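Local coordinates for protein MCG133388, isoform CRA_f (Mus musculus, PDB 4ZPO) that probably mediates calcium-dependent cell adhesion at the neuronal surface and may help establish and maintain specific connections in the brain, at residues A[95-107]-A[182-194]. Residues are numbered along the deposited sequence; the frame is centred on the assembly and turned at random.
Sequences LDLNDNSPSFATP and VLTAVDGGTPARS. With CA (calcium ion), chain G; CA (calcium ion), chain F; CA (calcium ion), chain H; MAN (alpha-D-mannopyranose), chain I.
Phe104 sets the far end of its ring obliquely against strand 182-187, with CZ 3.8 Å from Ala185 CB and CE1 4.1 Å from Leu183 CD2. With CG anti to the carbonyl carbon (chi1 -77°), the phenyl ring drops from the linker onto these two residues, and the Phe104 and Leu183 side chains cross at about a right angle. Next along the linker, the Pro102 ring lies over the backbone: CB meets Ala185 CB, CG approaches Ala185 O, and CD sits 3.3 Å from Arg193 O.

Toward the polar edge, Arg193 runs past Asn98 in the opposite direction, the guanidinium and amide planes nearly perpendicular. The Arg193 chain bends at chi3 (82°), turning its head over the linker backbone, where one face lies above Asp99 CA; NH1 makes a weak, strongly bent hydrogen bond to Asn98 O, and NE another weak one to Ser101 OG.

Asp187 organises the loop beneath. Its OD1 receives Gly189 N, closing an Asx turn, and, from the opposite face of the carboxylate, Arg193 N (3.1 Å, nearly straight at 173°). Asp187 OD2 lies 3.0 Å from a calcium ion, too long to count as one of its ligands here. Asn98 OD1 and Asn100 O bind that ion. An alanine in place of Asp187 would probably leave the amides of Gly189 and Arg193 without their shared acceptor and the loop freer to move near the calcium ion.

Asp130, Asp132 and Asn136 complete this calcium site, while Asp96, Leu97 and Asp99 bind a second ion and Asp99 also reaches a third, as in the calcium-bound linkers of cadherins. The contact thus lays the linker between strands 86-95 and 108-114, joining the first two cadherin domains, against strand 178-187, which is flanked in its sheet by strands 138-143 and 194-204.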
# COMPACT_ATOMS: atom_id res chain seq x y z
N LEU A 95 -8.11 7.19 -33.65
CA LEU A 95 -7.38 8.03 -32.71
C LEU A 95 -7.78 7.72 -31.27
O LEU A 95 -8.97 7.58 -30.97
CB LEU A 95 -7.62 9.51 -33.02
CG LEU A 95 -7.28 9.96 -34.45
CD1 LEU A 95 -7.55 11.44 -34.62
CD2 LEU A 95 -5.84 9.62 -34.80
N ASP A 96 -6.79 7.61 -30.40
CA ASP A 96 -7.04 7.24 -29.01
C ASP A 96 -7.63 8.39 -28.20
O ASP A 96 -7.20 9.53 -28.30
CB ASP A 96 -5.74 6.77 -28.35
CG ASP A 96 -5.93 6.42 -26.88
OD1 ASP A 96 -7.00 5.90 -26.52
OD2 ASP A 96 -5.00 6.68 -26.08
N LEU A 97 -8.63 8.06 -27.38
CA LEU A 97 -9.24 9.01 -26.47
C LEU A 97 -8.87 8.64 -25.04
O LEU A 97 -8.67 7.46 -24.73
CB LEU A 97 -10.75 9.04 -26.66
CG LEU A 97 -11.49 10.33 -26.31
CD1 LEU A 97 -11.04 11.46 -27.22
CD2 LEU A 97 -13.00 10.13 -26.41
N ASN A 98 -8.77 9.63 -24.16
CA ASN A 98 -8.42 9.37 -22.77
C ASN A 98 -9.65 9.17 -21.90
O ASN A 98 -9.94 9.97 -21.01
CB ASN A 98 -7.57 10.51 -22.21
CG ASN A 98 -6.95 10.17 -20.86
OD1 ASN A 98 -6.60 9.02 -20.60
ND2 ASN A 98 -6.81 11.18 -20.00
N ASP A 99 -10.38 8.09 -22.15
CA ASP A 99 -11.63 7.83 -21.45
C ASP A 99 -11.53 6.65 -20.48
O ASP A 99 -12.53 6.20 -19.93
CB ASP A 99 -12.76 7.57 -22.46
CG ASP A 99 -12.42 6.47 -23.44
OD1 ASP A 99 -11.23 6.33 -23.80
OD2 ASP A 99 -13.35 5.74 -23.86
N ASN A 100 -10.31 6.17 -20.27
CA ASN A 100 -10.08 5.10 -19.30
C ASN A 100 -9.28 5.58 -18.10
O ASN A 100 -8.33 6.35 -18.24
CB ASN A 100 -9.36 3.92 -19.97
CG ASN A 100 -10.29 3.03 -20.76
OD1 ASN A 100 -10.85 2.07 -20.23
ND2 ASN A 100 -10.48 3.36 -22.04
N SER A 101 -9.67 5.12 -16.91
CA SER A 101 -9.03 5.53 -15.67
C SER A 101 -8.15 4.42 -15.11
O SER A 101 -8.50 3.24 -15.22
CB SER A 101 -10.07 5.95 -14.64
OG SER A 101 -10.89 7.00 -15.13
N PRO A 102 -6.99 4.79 -14.53
CA PRO A 102 -6.05 3.85 -13.91
C PRO A 102 -6.73 2.88 -12.94
O PRO A 102 -7.48 3.30 -12.06
CB PRO A 102 -5.08 4.77 -13.17
CG PRO A 102 -5.07 6.01 -14.00
CD PRO A 102 -6.47 6.17 -14.51
N SER A 103 -6.45 1.59 -13.11
CA SER A 103 -7.13 0.56 -12.35
C SER A 103 -6.18 -0.31 -11.53
O SER A 103 -5.12 -0.72 -12.02
CB SER A 103 -7.95 -0.33 -13.30
OG SER A 103 -8.61 -1.36 -12.59
N PHE A 104 -6.56 -0.58 -10.29
CA PHE A 104 -5.81 -1.50 -9.44
C PHE A 104 -6.53 -2.84 -9.34
O PHE A 104 -7.76 -2.89 -9.45
CB PHE A 104 -5.59 -0.91 -8.05
CG PHE A 104 -4.52 0.14 -8.00
CD1 PHE A 104 -3.18 -0.22 -7.97
CD2 PHE A 104 -4.85 1.49 -7.96
CE1 PHE A 104 -2.19 0.75 -7.92
CE2 PHE A 104 -3.86 2.46 -7.91
CZ PHE A 104 -2.53 2.08 -7.89
N ALA A 105 -5.77 -3.91 -9.13
CA ALA A 105 -6.35 -5.24 -8.99
C ALA A 105 -7.25 -5.32 -7.77
O ALA A 105 -8.31 -5.94 -7.80
CB ALA A 105 -5.25 -6.28 -8.92
N THR A 106 -6.81 -4.68 -6.69
CA THR A 106 -7.58 -4.66 -5.44
C THR A 106 -7.64 -3.25 -4.87
O THR A 106 -6.65 -2.53 -4.86
CB THR A 106 -6.97 -5.62 -4.40
OG1 THR A 106 -7.54 -5.35 -3.11
CG2 THR A 106 -5.46 -5.45 -4.32
N PRO A 107 -8.83 -2.85 -4.39
CA PRO A 107 -9.04 -1.50 -3.84
C PRO A 107 -8.26 -1.26 -2.55
O PRO A 107 -7.97 -0.11 -2.22
CB PRO A 107 -10.55 -1.46 -3.58
CG PRO A 107 -10.95 -2.89 -3.42
CD PRO A 107 -10.07 -3.65 -4.37
N VAL A 182 -2.36 6.19 0.95
CA VAL A 182 -3.14 6.14 -0.27
C VAL A 182 -2.24 6.21 -1.51
O VAL A 182 -1.70 7.26 -1.83
CB VAL A 182 -4.17 7.28 -0.34
CG1 VAL A 182 -4.94 7.23 -1.65
CG2 VAL A 182 -5.13 7.20 0.84
N LEU A 183 -2.09 5.08 -2.19
CA LEU A 183 -1.33 5.02 -3.42
C LEU A 183 -2.21 5.43 -4.60
O LEU A 183 -3.16 4.73 -4.94
CB LEU A 183 -0.75 3.63 -3.65
CG LEU A 183 0.04 3.44 -4.95
CD1 LEU A 183 1.22 4.40 -5.00
CD2 LEU A 183 0.50 2.00 -5.10
N THR A 184 -1.89 6.57 -5.21
CA THR A 184 -2.69 7.09 -6.31
C THR A 184 -1.93 7.00 -7.63
O THR A 184 -0.80 7.48 -7.74
CB THR A 184 -3.10 8.55 -6.06
OG1 THR A 184 -3.74 8.66 -4.78
CG2 THR A 184 -4.05 9.04 -7.14
N ALA A 185 -2.56 6.39 -8.62
CA ALA A 185 -1.98 6.26 -9.95
C ALA A 185 -2.63 7.25 -10.91
O ALA A 185 -3.85 7.31 -11.01
CB ALA A 185 -2.13 4.85 -10.47
N VAL A 186 -1.81 8.02 -11.62
CA VAL A 186 -2.31 9.06 -12.52
C VAL A 186 -1.79 8.87 -13.94
O VAL A 186 -0.62 8.52 -14.13
CB VAL A 186 -1.92 10.47 -12.02
CG1 VAL A 186 -2.67 11.54 -12.79
CG2 VAL A 186 -2.19 10.60 -10.53
N ASP A 187 -2.64 9.09 -14.93
CA ASP A 187 -2.21 9.04 -16.32
C ASP A 187 -1.77 10.43 -16.79
O ASP A 187 -1.80 11.38 -16.01
CB ASP A 187 -3.32 8.49 -17.23
CG ASP A 187 -4.61 9.29 -17.15
OD1 ASP A 187 -4.58 10.53 -17.29
OD2 ASP A 187 -5.68 8.66 -16.96
N GLY A 188 -1.36 10.53 -18.05
CA GLY A 188 -0.86 11.79 -18.57
C GLY A 188 -1.78 12.41 -19.61
O GLY A 188 -1.33 12.82 -20.68
N GLY A 189 -3.07 12.48 -19.29
CA GLY A 189 -4.03 13.10 -20.18
C GLY A 189 -4.46 14.46 -19.67
O GLY A 189 -4.11 14.86 -18.56
N THR A 190 -5.22 15.18 -20.49
CA THR A 190 -5.74 16.49 -20.10
C THR A 190 -7.26 16.54 -20.25
O THR A 190 -7.77 16.61 -21.37
CB THR A 190 -5.10 17.62 -20.94
OG1 THR A 190 -5.14 17.26 -22.33
CG2 THR A 190 -3.66 17.84 -20.52
N PRO A 191 -7.98 16.49 -19.12
CA PRO A 191 -7.42 16.42 -17.77
C PRO A 191 -7.01 15.00 -17.37
O PRO A 191 -7.45 14.03 -17.99
CB PRO A 191 -8.57 16.92 -16.88
CG PRO A 191 -9.76 17.13 -17.81
CD PRO A 191 -9.45 16.45 -19.09
N ALA A 192 -6.17 14.90 -16.34
CA ALA A 192 -5.65 13.60 -15.91
C ALA A 192 -6.69 12.82 -15.11
O ALA A 192 -7.47 13.39 -14.35
CB ALA A 192 -4.39 13.80 -15.09
N ARG A 193 -6.68 11.50 -15.28
CA ARG A 193 -7.59 10.62 -14.57
C ARG A 193 -6.80 9.72 -13.63
O ARG A 193 -5.66 9.36 -13.92
CB ARG A 193 -8.41 9.79 -15.56
CG ARG A 193 -8.80 10.55 -16.82
CD ARG A 193 -9.51 9.66 -17.81
NE ARG A 193 -10.93 9.50 -17.49
CZ ARG A 193 -11.90 10.19 -18.08
NH1 ARG A 193 -11.62 11.08 -19.02
NH2 ARG A 193 -13.16 9.98 -17.72
N SER A 194 -7.40 9.36 -12.50
CA SER A 194 -6.67 8.60 -11.49
C SER A 194 -7.46 7.45 -10.87
O SER A 194 -8.67 7.32 -11.07
CB SER A 194 -6.17 9.54 -10.39
OG SER A 194 -7.21 10.39 -9.92
CA CA G . -9.15 5.14 -25.25
CA CA F . -6.29 6.92 -19.37
CA CA H . -12.72 3.38 -24.71
C1 MAN I . -6.72 11.20 -8.82
C2 MAN I . -8.07 11.67 -8.26
C3 MAN I . -8.75 12.62 -9.26
C4 MAN I . -7.80 13.75 -9.67
C5 MAN I . -6.50 13.16 -10.23
C6 MAN I . -5.47 14.22 -10.57
O2 MAN I . -7.90 12.43 -7.06
O3 MAN I . -9.96 13.16 -8.74
O4 MAN I . -8.41 14.55 -10.67
O5 MAN I . -5.91 12.28 -9.25
O6 MAN I . -4.19 13.59 -10.62